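Local coordinates for protein uncharacterized esterase YxiM (Bacillus subtilis, PDB 2O14) that probably acts as an esterase of the GDSL (SGNH) hydrolase family, carrying a galactose-binding-domain-like beta sandwich ahead of its hydrolase domain, at residues Y72-N77 against G107-I112; N86-V91 against Q124-D129; M235-I240 against T276-A281; V272-P277 against E308-I313. All blocks are in the same frame, centred on the assembly; numbering follows the deposited sequence.

Contact 1 of 4, residues Y72-N77 against G107-I112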
loop_
_atom_site.group_PDB
_atom_site.type_symbol
_atom_site.label_atom_id
_atom_site.label_comp_id
_atom_site.label_asym_id
_atom_site.label_seq_id
_atom_site.Cartn_x
_atom_site.Cartn_y
_atom_site.Cartn_z
ATOM N N TYR A 72 -8.143 -11.894 -13.911
ATOM C CA TYR A 72 -7.585 -10.746 -13.209
ATOM C C TYR A 72 -6.196 -10.369 -13.710
ATOM O O TYR A 72 -5.756 -10.845 -14.753
ATOM C CB TYR A 72 -7.555 -11.015 -11.700
ATOM C CG TYR A 72 -6.956 -12.350 -11.350
ATOM C CD1 TYR A 72 -7.736 -13.503 -11.346
ATOM C CD2 TYR A 72 -5.598 -12.470 -11.090
ATOM C CE1 TYR A 72 -7.169 -14.747 -11.095
ATOM C CE2 TYR A 72 -5.022 -13.703 -10.842
ATOM C CZ TYR A 72 -5.810 -14.835 -10.848
ATOM O OH TYR A 72 -5.223 -16.056 -10.632
ATOM N N GLY A 73 -5.510 -9.522 -12.946
ATOM C CA GLY A 73 -4.192 -9.040 -13.331
ATOM C C GLY A 73 -4.358 -7.564 -13.670
ATOM O O GLY A 73 -5.378 -7.179 -14.247
ATOM N N THR A 74 -3.374 -6.737 -13.330
ATOM C CA THR A 74 -3.470 -5.297 -13.574
ATOM C C THR A 74 -3.769 -4.869 -15.012
ATOM O O THR A 74 -4.292 -3.781 -15.238
ATOM C CB THR A 74 -2.190 -4.562 -13.095
ATOM O OG1 THR A 74 -1.067 -4.969 -13.888
ATOM C CG2 THR A 74 -1.914 -4.883 -11.621
ATOM N N LYS A 75 -3.441 -5.715 -15.984
ATOM C CA LYS A 75 -3.690 -5.387 -17.388
ATOM C C LYS A 75 -4.920 -6.097 -17.940
ATOM O O LYS A 75 -5.249 -5.967 -19.115
ATOM C CB LYS A 75 -2.472 -5.753 -18.239
ATOM C CG LYS A 75 -1.527 -4.590 -18.511
ATOM C CD LYS A 75 -1.083 -3.894 -17.242
ATOM C CE LYS A 75 -0.142 -2.751 -17.573
ATOM N NZ LYS A 75 0.354 -2.062 -16.369
ATOM N N SER A 76 -5.605 -6.846 -17.090
ATOM C CA SER A 76 -6.790 -7.568 -17.535
ATOM C C SER A 76 -7.881 -6.624 -18.035
ATOM O O SER A 76 -8.034 -5.508 -17.534
ATOM C CB SER A 76 -7.340 -8.423 -16.394
ATOM O OG SER A 76 -8.487 -9.131 -16.814
ATOM N N ASN A 77 -8.629 -7.076 -19.033
ATOM C CA ASN A 77 -9.721 -6.292 -19.588
ATOM C C ASN A 77 -10.989 -6.608 -18.818
ATOM O O ASN A 77 -12.037 -6.012 -19.071
ATOM C CB ASN A 77 -9.931 -6.626 -21.068
ATOM C CG ASN A 77 -8.954 -5.903 -21.968
ATOM O OD1 ASN A 77 -8.644 -6.363 -23.066
ATOM N ND2 ASN A 77 -8.469 -4.749 -21.508
ATOM N N GLY A 107 -4.902 0.181 -15.222
ATOM C CA GLY A 107 -3.742 -0.646 -15.520
ATOM C C GLY A 107 -2.670 -0.845 -14.462
ATOM O O GLY A 107 -1.641 -1.465 -14.751
ATOM N N VAL A 108 -2.887 -0.348 -13.248
ATOM C CA VAL A 108 -1.890 -0.503 -12.184
ATOM C C VAL A 108 -2.512 -0.721 -10.807
ATOM O O VAL A 108 -3.697 -0.451 -10.601
ATOM C CB VAL A 108 -0.963 0.733 -12.085
ATOM C CG1 VAL A 108 -0.227 0.943 -13.399
ATOM C CG2 VAL A 108 -1.772 1.971 -11.730
ATOM N N PHE A 109 -1.709 -1.211 -9.866
ATOM C CA PHE A 109 -2.192 -1.427 -8.508
ATOM C C PHE A 109 -2.573 -0.095 -7.868
ATOM O O PHE A 109 -1.914 0.923 -8.104
ATOM C CB PHE A 109 -1.108 -2.083 -7.653
ATOM C CG PHE A 109 -0.925 -3.547 -7.918
ATOM C CD1 PHE A 109 -1.989 -4.430 -7.775
ATOM C CD2 PHE A 109 0.323 -4.054 -8.257
ATOM C CE1 PHE A 109 -1.817 -5.803 -7.962
ATOM C CE2 PHE A 109 0.510 -5.428 -8.446
ATOM C CZ PHE A 109 -0.564 -6.304 -8.296
ATOM N N GLN A 110 -3.632 -0.103 -7.063
ATOM C CA GLN A 110 -4.078 1.098 -6.360
ATOM C C GLN A 110 -4.063 0.828 -4.849
ATOM O O GLN A 110 -3.672 1.692 -4.062
ATOM C CB GLN A 110 -5.489 1.491 -6.794
ATOM C CG GLN A 110 -5.658 1.825 -8.279
ATOM C CD GLN A 110 -4.986 3.124 -8.686
ATOM O OE1 GLN A 110 -4.872 4.053 -7.888
ATOM N NE2 GLN A 110 -4.564 3.206 -9.942
ATOM N N VAL A 111 -4.501 -0.364 -4.447
ATOM C CA VAL A 111 -4.509 -0.746 -3.031
ATOM C C VAL A 111 -3.853 -2.122 -2.918
ATOM O O VAL A 111 -4.195 -3.034 -3.669
ATOM C CB VAL A 111 -5.950 -0.828 -2.446
ATOM C CG1 VAL A 111 -5.882 -1.055 -0.938
ATOM C CG2 VAL A 111 -6.722 0.455 -2.746
ATOM N N ILE A 112 -2.925 -2.277 -1.978
ATOM C CA ILE A 112 -2.221 -3.545 -1.837
ATOM C C ILE A 112 -2.638 -4.450 -0.681
ATOM O O ILE A 112 -2.680 -4.032 0.476
ATOM C CB ILE A 112 -0.684 -3.323 -1.721
ATOM C CG1 ILE A 112 -0.150 -2.595 -2.960
ATOM C CG2 ILE A 112 0.020 -4.664 -1.545
ATOM C CD1 ILE A 112 -0.346 -3.355 -4.277
#

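Contact 2 of 4, residues N86-V91 against Q124-D129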
loop_
_atom_site.group_PDB
_atom_site.type_symbol
_atom_site.label_atom_id
_atom_site.label_comp_id
_atom_site.label_asym_id
_atom_site.label_seq_id
_atom_site.Cartn_x
_atom_site.Cartn_y
_atom_site.Cartn_z
ATOM N N ASN A 86 -13.850 14.104 -16.475
ATOM C CA ASN A 86 -12.462 14.130 -16.030
ATOM C C ASN A 86 -12.296 14.915 -14.727
ATOM O O ASN A 86 -13.057 15.839 -14.443
ATOM C CB ASN A 86 -11.572 14.726 -17.123
ATOM C CG ASN A 86 -11.357 13.770 -18.281
ATOM O OD1 ASN A 86 -11.020 14.187 -19.392
ATOM N ND2 ASN A 86 -11.539 12.478 -18.026
ATOM N N GLY A 87 -11.292 14.529 -13.943
ATOM C CA GLY A 87 -11.020 15.188 -12.676
ATOM C C GLY A 87 -10.371 14.218 -11.703
ATOM O O GLY A 87 -9.973 13.122 -12.098
ATOM N N LEU A 88 -10.251 14.617 -10.440
ATOM C CA LEU A 88 -9.668 13.753 -9.418
ATOM C C LEU A 88 -10.821 13.140 -8.630
ATOM O O LEU A 88 -11.732 13.853 -8.200
ATOM C CB LEU A 88 -8.775 14.559 -8.475
ATOM C CG LEU A 88 -8.050 13.713 -7.421
ATOM C CD1 LEU A 88 -6.948 12.905 -8.103
ATOM C CD2 LEU A 88 -7.458 14.613 -6.340
ATOM N N TYR A 89 -10.788 11.826 -8.439
ATOM C CA TYR A 89 -11.857 11.144 -7.718
ATOM C C TYR A 89 -11.407 10.379 -6.481
ATOM O O TYR A 89 -10.258 9.952 -6.376
ATOM C CB TYR A 89 -12.589 10.160 -8.640
ATOM C CG TYR A 89 -13.480 10.811 -9.667
ATOM C CD1 TYR A 89 -12.955 11.353 -10.835
ATOM C CD2 TYR A 89 -14.853 10.907 -9.457
ATOM C CE1 TYR A 89 -13.781 11.974 -11.773
ATOM C CE2 TYR A 89 -15.686 11.526 -10.384
ATOM C CZ TYR A 89 -15.144 12.057 -11.539
ATOM O OH TYR A 89 -15.963 12.667 -12.464
ATOM N N GLU A 90 -12.331 10.223 -5.542
ATOM C CA GLU A 90 -12.069 9.469 -4.333
ATOM C C GLU A 90 -12.835 8.177 -4.535
ATOM O O GLU A 90 -14.022 8.205 -4.852
ATOM C CB GLU A 90 -12.614 10.188 -3.100
ATOM C CG GLU A 90 -12.453 9.378 -1.813
ATOM C CD GLU A 90 -13.104 10.041 -0.610
ATOM O OE1 GLU A 90 -14.350 9.973 -0.480
ATOM O OE2 GLU A 90 -12.364 10.634 0.204
ATOM N N VAL A 91 -12.157 7.048 -4.369
ATOM C CA VAL A 91 -12.804 5.760 -4.538
ATOM C C VAL A 91 -12.758 4.939 -3.254
ATOM O O VAL A 91 -11.683 4.595 -2.759
ATOM C CB VAL A 91 -12.139 4.943 -5.663
ATOM C CG1 VAL A 91 -12.861 3.607 -5.831
ATOM C CG2 VAL A 91 -12.170 5.722 -6.957
ATOM N N GLN A 124 -7.378 7.884 -3.912
ATOM C CA GLN A 124 -7.710 8.926 -4.868
ATOM C C GLN A 124 -7.086 8.572 -6.205
ATOM O O GLN A 124 -6.027 7.950 -6.254
ATOM C CB GLN A 124 -7.189 10.265 -4.368
ATOM C CG GLN A 124 -7.802 10.664 -3.050
ATOM C CD GLN A 124 -7.280 11.987 -2.533
ATOM O OE1 GLN A 124 -7.752 12.490 -1.513
ATOM N NE2 GLN A 124 -6.299 12.556 -3.228
ATOM N N ILE A 125 -7.740 8.965 -7.291
ATOM C CA ILE A 125 -7.230 8.644 -8.614
ATOM C C ILE A 125 -7.696 9.649 -9.659
ATOM O O ILE A 125 -8.863 10.043 -9.682
ATOM C CB ILE A 125 -7.708 7.232 -9.043
ATOM C CG1 ILE A 125 -7.089 6.834 -10.385
ATOM C CG2 ILE A 125 -9.228 7.217 -9.165
ATOM C CD1 ILE A 125 -7.465 5.435 -10.818
ATOM N N PRO A 126 -6.778 10.102 -10.524
ATOM C CA PRO A 126 -7.220 11.058 -11.540
ATOM C C PRO A 126 -7.838 10.324 -12.727
ATOM O O PRO A 126 -7.359 9.261 -13.131
ATOM C CB PRO A 126 -5.931 11.792 -11.912
ATOM C CG PRO A 126 -4.874 10.739 -11.716
ATOM C CD PRO A 126 -5.304 10.074 -10.425
ATOM N N VAL A 127 -8.920 10.877 -13.264
ATOM C CA VAL A 127 -9.585 10.301 -14.425
ATOM C C VAL A 127 -9.304 11.285 -15.560
ATOM O O VAL A 127 -9.704 12.450 -15.493
ATOM C CB VAL A 127 -11.097 10.172 -14.191
ATOM C CG1 VAL A 127 -11.773 9.642 -15.446
ATOM C CG2 VAL A 127 -11.357 9.239 -13.016
ATOM N N THR A 128 -8.608 10.820 -16.593
ATOM C CA THR A 128 -8.237 11.679 -17.706
ATOM C C THR A 128 -8.807 11.289 -19.066
ATOM O O THR A 128 -8.845 12.116 -19.973
ATOM C CB THR A 128 -6.707 11.752 -17.832
ATOM O OG1 THR A 128 -6.177 10.421 -17.903
ATOM C CG2 THR A 128 -6.106 12.465 -16.630
ATOM N N ASP A 129 -9.225 10.037 -19.224
ATOM C CA ASP A 129 -9.789 9.603 -20.501
ATOM C C ASP A 129 -11.311 9.479 -20.417
ATOM O O ASP A 129 -11.947 8.881 -21.285
ATOM C CB ASP A 129 -9.168 8.272 -20.959
ATOM C CG ASP A 129 -9.355 7.155 -19.952
ATOM O OD1 ASP A 129 -10.384 7.156 -19.244
ATOM O OD2 ASP A 129 -8.481 6.262 -19.879
#

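Contact 3 of 4, residues M235-I240 against T276-A281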
loop_
_atom_site.group_PDB
_atom_site.type_symbol
_atom_site.label_atom_id
_atom_site.label_comp_id
_atom_site.label_asym_id
_atom_site.label_seq_id
_atom_site.Cartn_x
_atom_site.Cartn_y
_atom_site.Cartn_z
HETATM N N MSE A 235 8.832 7.027 -0.031
HETATM C CA MSE A 235 9.429 6.538 1.205
HETATM C C MSE A 235 9.616 5.042 1.054
HETATM O O MSE A 235 8.646 4.279 1.045
HETATM C CB MSE A 235 8.512 6.859 2.376
HETATM C CG MSE A 235 9.149 6.664 3.726
HETATM SE SE MSE A 235 8.348 7.857 5.005
HETATM C CE MSE A 235 9.726 9.213 5.035
ATOM N N LEU A 236 10.876 4.630 0.937
ATOM C CA LEU A 236 11.216 3.231 0.709
ATOM C C LEU A 236 12.062 2.573 1.808
ATOM O O LEU A 236 13.093 3.107 2.224
ATOM C CB LEU A 236 11.930 3.141 -0.653
ATOM C CG LEU A 236 12.289 1.836 -1.380
ATOM C CD1 LEU A 236 13.520 1.236 -0.761
ATOM C CD2 LEU A 236 11.127 0.865 -1.337
ATOM N N GLN A 237 11.605 1.419 2.288
ATOM C CA GLN A 237 12.337 0.664 3.302
ATOM C C GLN A 237 12.279 -0.828 2.996
ATOM O O GLN A 237 11.262 -1.487 3.234
ATOM C CB GLN A 237 11.784 0.897 4.711
ATOM C CG GLN A 237 12.529 0.060 5.767
ATOM C CD GLN A 237 11.997 0.232 7.177
ATOM O OE1 GLN A 237 12.047 1.324 7.739
ATOM N NE2 GLN A 237 11.489 -0.854 7.757
ATOM N N LEU A 238 13.378 -1.347 2.460
ATOM C CA LEU A 238 13.490 -2.761 2.130
ATOM C C LEU A 238 14.867 -3.219 2.585
ATOM O O LEU A 238 15.709 -2.396 2.951
ATOM C CB LEU A 238 13.331 -2.977 0.618
ATOM C CG LEU A 238 11.935 -2.740 0.030
ATOM C CD1 LEU A 238 12.010 -2.712 -1.489
ATOM C CD2 LEU A 238 10.984 -3.835 0.497
ATOM N N GLY A 239 15.096 -4.526 2.574
ATOM C CA GLY A 239 16.383 -5.046 2.995
ATOM C C GLY A 239 16.249 -6.243 3.918
ATOM O O GLY A 239 17.162 -7.070 4.014
ATOM N N ILE A 240 15.110 -6.349 4.594
ATOM C CA ILE A 240 14.885 -7.451 5.513
ATOM C C ILE A 240 14.826 -8.790 4.782
ATOM O O ILE A 240 15.666 -9.667 5.001
ATOM C CB ILE A 240 13.583 -7.238 6.322
ATOM C CG1 ILE A 240 13.706 -5.972 7.173
ATOM C CG2 ILE A 240 13.313 -8.443 7.220
ATOM C CD1 ILE A 240 12.458 -5.653 7.980
ATOM N N THR A 276 16.537 2.751 6.789
ATOM C CA THR A 276 17.223 1.525 7.174
ATOM C C THR A 276 16.236 0.778 8.064
ATOM O O THR A 276 15.789 1.301 9.083
ATOM C CB THR A 276 18.520 1.824 7.961
ATOM O OG1 THR A 276 18.219 2.659 9.087
ATOM C CG2 THR A 276 19.535 2.530 7.061
ATOM N N PRO A 277 15.855 -0.448 7.676
ATOM C CA PRO A 277 14.899 -1.184 8.508
ATOM C C PRO A 277 15.389 -1.505 9.919
ATOM O O PRO A 277 16.555 -1.857 10.123
ATOM C CB PRO A 277 14.596 -2.435 7.676
ATOM C CG PRO A 277 15.821 -2.610 6.833
ATOM C CD PRO A 277 16.194 -1.200 6.454
ATOM N N GLN A 278 14.498 -1.360 10.894
ATOM C CA GLN A 278 14.848 -1.656 12.278
ATOM C C GLN A 278 15.174 -3.137 12.411
ATOM O O GLN A 278 14.848 -3.932 11.522
ATOM C CB GLN A 278 13.706 -1.278 13.218
ATOM C CG GLN A 278 12.374 -1.043 12.546
ATOM C CD GLN A 278 11.823 -2.277 11.885
ATOM O OE1 GLN A 278 11.756 -3.341 12.499
ATOM N NE2 GLN A 278 11.412 -2.146 10.632
ATOM N N GLY A 279 15.823 -3.505 13.515
ATOM C CA GLY A 279 16.200 -4.892 13.725
ATOM C C GLY A 279 15.171 -5.734 14.452
ATOM O O GLY A 279 13.978 -5.420 14.453
ATOM N N ARG A 280 15.634 -6.817 15.068
ATOM C CA ARG A 280 14.753 -7.711 15.810
ATOM C C ARG A 280 14.581 -7.235 17.252
ATOM O O ARG A 280 15.456 -6.564 17.805
ATOM C CB ARG A 280 15.311 -9.136 15.798
ATOM C CG ARG A 280 15.253 -9.826 14.438
ATOM C CD ARG A 280 15.924 -11.192 14.497
ATOM N NE ARG A 280 15.881 -11.902 13.219
ATOM C CZ ARG A 280 14.778 -12.417 12.682
ATOM N NH1 ARG A 280 13.614 -12.307 13.310
ATOM N NH2 ARG A 280 14.840 -13.052 11.518
ATOM N N ALA A 281 13.451 -7.593 17.856
ATOM C CA ALA A 281 13.148 -7.201 19.228
ATOM C C ALA A 281 14.164 -7.715 20.247
ATOM O O ALA A 281 14.267 -7.182 21.349
ATOM C CB ALA A 281 11.754 -7.694 19.605
#

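Contact 4 of 4, residues V272-P277 against E308-I313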
loop_
_atom_site.group_PDB
_atom_site.type_symbol
_atom_site.label_atom_id
_atom_site.label_comp_id
_atom_site.label_asym_id
_atom_site.label_seq_id
_atom_site.Cartn_x
_atom_site.Cartn_y
_atom_site.Cartn_z
ATOM N N VAL A 272 13.143 11.128 -2.965
ATOM C CA VAL A 272 13.237 9.814 -2.351
ATOM C C VAL A 272 13.778 9.860 -0.929
ATOM O O VAL A 272 14.776 10.532 -0.655
ATOM C CB VAL A 272 14.160 8.885 -3.156
ATOM C CG1 VAL A 272 14.210 7.519 -2.496
ATOM C CG2 VAL A 272 13.672 8.772 -4.584
ATOM N N ILE A 273 13.110 9.140 -0.034
ATOM C CA ILE A 273 13.533 9.048 1.358
ATOM C C ILE A 273 13.777 7.572 1.661
ATOM O O ILE A 273 12.826 6.789 1.746
ATOM C CB ILE A 273 12.446 9.556 2.335
ATOM C CG1 ILE A 273 12.114 11.023 2.049
ATOM C CG2 ILE A 273 12.931 9.391 3.774
ATOM C CD1 ILE A 273 10.893 11.514 2.784
ATOM N N LEU A 274 15.044 7.193 1.809
ATOM C CA LEU A 274 15.387 5.806 2.112
ATOM C C LEU A 274 15.412 5.595 3.622
ATOM O O LEU A 274 15.797 6.490 4.373
ATOM C CB LEU A 274 16.757 5.450 1.535
ATOM C CG LEU A 274 16.939 5.522 0.018
ATOM C CD1 LEU A 274 18.377 5.185 -0.316
ATOM C CD2 LEU A 274 15.983 4.556 -0.682
ATOM N N SER A 275 15.002 4.408 4.061
ATOM C CA SER A 275 14.991 4.088 5.481
ATOM C C SER A 275 15.686 2.766 5.768
ATOM O O SER A 275 15.467 1.777 5.072
ATOM C CB SER A 275 13.550 4.020 5.991
ATOM O OG SER A 275 13.502 3.604 7.348
ATOM N N THR A 276 16.537 2.751 6.789
ATOM C CA THR A 276 17.223 1.525 7.174
ATOM C C THR A 276 16.236 0.778 8.064
ATOM O O THR A 276 15.789 1.301 9.083
ATOM C CB THR A 276 18.520 1.824 7.961
ATOM O OG1 THR A 276 18.219 2.659 9.087
ATOM C CG2 THR A 276 19.535 2.530 7.061
ATOM N N PRO A 277 15.855 -0.448 7.676
ATOM C CA PRO A 277 14.899 -1.184 8.508
ATOM C C PRO A 277 15.389 -1.505 9.919
ATOM O O PRO A 277 16.555 -1.857 10.123
ATOM C CB PRO A 277 14.596 -2.435 7.676
ATOM C CG PRO A 277 15.821 -2.610 6.833
ATOM C CD PRO A 277 16.194 -1.200 6.454
ATOM N N GLU A 308 23.323 8.503 -4.512
ATOM C CA GLU A 308 22.191 8.981 -5.306
ATOM C C GLU A 308 21.574 10.255 -4.742
ATOM O O GLU A 308 20.576 10.753 -5.258
ATOM C CB GLU A 308 21.121 7.891 -5.409
ATOM C CG GLU A 308 21.603 6.614 -6.082
ATOM C CD GLU A 308 22.221 6.870 -7.451
ATOM O OE1 GLU A 308 21.598 7.593 -8.259
ATOM O OE2 GLU A 308 23.324 6.344 -7.720
ATOM N N LYS A 309 22.168 10.772 -3.674
ATOM C CA LYS A 309 21.694 11.997 -3.044
ATOM C C LYS A 309 20.207 11.966 -2.685
ATOM O O LYS A 309 19.418 12.775 -3.173
ATOM C CB LYS A 309 21.982 13.186 -3.964
ATOM C CG LYS A 309 23.447 13.322 -4.335
ATOM C CD LYS A 309 23.677 14.480 -5.291
ATOM C CE LYS A 309 25.140 14.559 -5.702
ATOM N NZ LYS A 309 26.036 14.729 -4.522
ATOM N N THR A 310 19.830 11.028 -1.826
ATOM C CA THR A 310 18.445 10.918 -1.394
ATOM C C THR A 310 18.393 11.297 0.081
ATOM O O THR A 310 19.434 11.432 0.722
ATOM C CB THR A 310 17.923 9.478 -1.530
ATOM O OG1 THR A 310 18.538 8.649 -0.533
ATOM C CG2 THR A 310 18.248 8.921 -2.910
ATOM N N TYR A 311 17.190 11.491 0.614
ATOM C CA TYR A 311 17.042 11.800 2.030
ATOM C C TYR A 311 17.208 10.455 2.729
ATOM O O TYR A 311 16.998 9.404 2.115
ATOM C CB TYR A 311 15.660 12.387 2.314
ATOM C CG TYR A 311 15.490 13.802 1.812
ATOM C CD1 TYR A 311 16.200 14.857 2.387
ATOM C CD2 TYR A 311 14.635 14.087 0.754
ATOM C CE1 TYR A 311 16.059 16.163 1.916
ATOM C CE2 TYR A 311 14.486 15.389 0.272
ATOM C CZ TYR A 311 15.199 16.419 0.856
ATOM O OH TYR A 311 15.054 17.704 0.381
ATOM N N LEU A 312 17.583 10.476 4.001
ATOM C CA LEU A 312 17.800 9.234 4.734
ATOM C C LEU A 312 17.349 9.269 6.185
ATOM O O LEU A 312 17.712 10.179 6.942
ATOM C CB LEU A 312 19.288 8.856 4.694
ATOM C CG LEU A 312 19.708 7.634 5.517
ATOM C CD1 LEU A 312 19.228 6.365 4.828
ATOM C CD2 LEU A 312 21.227 7.609 5.669
ATOM N N ILE A 313 16.557 8.268 6.560
ATOM C CA ILE A 313 16.075 8.118 7.925
ATOM C C ILE A 313 16.747 6.839 8.395
ATOM O O ILE A 313 16.440 5.757 7.889
ATOM C CB ILE A 313 14.548 7.900 7.993
ATOM C CG1 ILE A 313 13.809 9.069 7.343
ATOM C CG2 ILE A 313 14.112 7.753 9.445
ATOM C CD1 ILE A 313 14.013 10.388 8.042
#

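Contact 1 of 4, residues Y72-N77 against G107-I112
Thr74 CG2 sits over one face of the Phe109 ring, 3.7 Å from its centroid and 8° off the ring normal, which makes the pair a well-centred CH-pi contact. It belongs to the galactose-binding-domain-like beta sandwich, where the loop between strands 65-69 and 80-83 lies against Gly107 and the beginning of strand 108-115. The methyl is nearly equidistant from all six ring carbons, and the two side chains cross at about a right angle. Thr74 achieves this with OG1 between the backbone N and the carbonyl carbon (chi1 66°), which places CG2 anti to the carbonyl carbon and over the ring.

The loop is shaped by a type I beta turn from Gly73 to Ser76, closed by Ser76 N to Gly73 O at 2.9 Å. Gly73 has backbone angles at which a CB would press on the preceding carbonyl oxygen. Beyond Thr74, the Lys75 chain bends at chi2 and brings NZ back to Gly107 O, a hydrogen bond of 2.6 Å with the donor tilted from the carbonyl plane. The same ammonium makes a salt bridge with Glu222 on helix 220-225, so it ties this surface loop to the hydrolase half of the chain. Gly107 has positive phi, which favours glycine, and presents its backbone to the loop: Gly107 CA approaches Thr74 O at 3.2 Å in a CH...O contact with an angle of 154° at the hydrogen.

Contact 2 of 4, residues N86-V91 against Q124-D129
Gly87 and Tyr89 each exchange a pair of backbone hydrogen bonds with the facing strand, Gly87 with Val127 and Tyr89 with Ile125, in an antiparallel ladder of the galactose-binding-domain-like beta sandwich. The four bonds differ in quality. Val127 N to Gly87 O is the shortest and straightest, at 2.7 Å and 177°, while Ile125 N to Tyr89 O runs at 2.9 Å and 155°. Leu88 and Pro126 form a non-hydrogen-bonded pair between them, so the absent N-H of the proline costs this ladder nothing.

Side chains also meet on both faces. With Leu88 CG anti to the backbone N (chi1 -176°), its CD1 reaches the Ile125-Pro126 peptide, 3.7 Å from Pro126 N, and touches Pro126 CD at 4.0 Å. On the Tyr89 face, Tyr89 CD1 packs closely on Val127 CG2 at 3.4 Å, the two groups meeting at a slant, and Ile125 O lies near the plane of the ring at its edge. Val91 CG2 meets Ile125 CG2 at 4.0 Å.

Farther out, strand 146-156 flanks the other edge of strand 87-95, bonding Leu88 and Glu90 through their backbones and laying Ile152 and Lys154 against Tyr89. The phenol is fixed at its far end, where Tyr89 OH bonds to Pro85 O.

Contact 3 of 4, residues M235-I240 against T276-A281
Gln237 OE1, on an amide laid against Pro277, is gripped by two donors, Ser275 OG and Trp187 NE1. These two bonds on OE1 restrict the rotation of the buried amide, whose CG, CD and NE2 pack against Pro277. The chain runs out straight, CG anti to the backbone N (chi1 178°) and CD anti in turn (chi2 -179°), which carries Gln237 CD alongside the proline, 3.5 Å from Pro277 CA. Gln237 NE2 lies 3.5 Å from Pro277 CB. The Gln278 amide comes close as well, its plane turned 40° from that of Gln237. With an alanine in place of Gln237, Ser275 OG and Trp187 NE1 would probably lose their shared acceptor, and a gap would open beside Pro277.

Pro277 is also held from the loop that follows the strand. Ile240 CG1 touches Pro277 CB at 3.7 Å, the two side chains running alongside but in opposite senses, and Pro277 CD sits 3.7 Å from Leu238 O. Between these contacts, Gly239 has backbone angles that call for glycine, and a CB there would also point at the proline ring. Pro277 also touches Trp296, and Ile301 of helix 298-307.

The contact joins the loops that leave strands 233-237 and 271-275 at the C-terminal ends of the strands of the parallel sheet. Gly239 and Ile240 begin a Gly-x-Asn-Asp sequence, and the Ile240 side chain lies about 7 Å from those of Ser171 and His342, the probable nucleophile and active-site histidine. This matches block III of SGNH hydrolases, whose asparagine contributes to the oxyanion hole in relatives.

Contact 4 of 4, residues V272-P277 against E308-I313
This is a parallel strand pairing in the hydrolase domain, between strand 271-275 and strand 311-313, the outer member of the sheet, and it closes the beta-alpha-beta unit that runs through helix 298-307. The axes approach to 4.5 Å with an angle of 28°. Four backbone hydrogen bonds set the register: Tyr311 N to Val272 O, Leu274 N to Tyr311 O, Ile313 N to Leu274 O at 2.9 Å and 172°, and Thr276 N to Ile313 O.

Tyr311 O accepts twice, from Leu274 N and from Thr310 OG1 (3.2 Å), which reach it from opposite faces of its carbonyl plane. Thr310 OG1 lies between its backbone N and carbonyl carbon (chi1 71°), also 3.5 Å from Leu274 CD1. With a valine in place of Thr310 the hydroxyl is gone, and Tyr311 O would probably be left with Leu274 N as its one donor from the two segments.

Apolar contacts accompany the ladder: Ile273 CG2 meets Ile313 CG1 at 3.7 Å. Both residues rest on Leu359 of helix 345-361. On the other face, Leu274 packs on Ile262 of helix 251-266 and Leu312 on Leu302 of helix 298-307, while strand 233-237 flanks strand 271-275 along its other edge.

Contacts 1 and 2 belong to the galactose-binding-domain-like sandwich, contacts 3 and 4 to the SGNH hydrolase domain. Contact 1 is a surface contact of loop on strand, with a single charged hydrogen bond and a CH-pi contact; contact 2 is partly buried and relies on backbone bonds. They touch where Gln110 NE2 packs on Ile125 CD1. Contacts 3 and 4 are both buried and share Thr276 and Pro277: contact 4 pairs strands in the sheet, while contact 3 packs the strand end and loops that follow it, near the probable active site, through a buried amide and a proline rather than a backbone ladder. Contact 2 is antiparallel, contact 4 parallel.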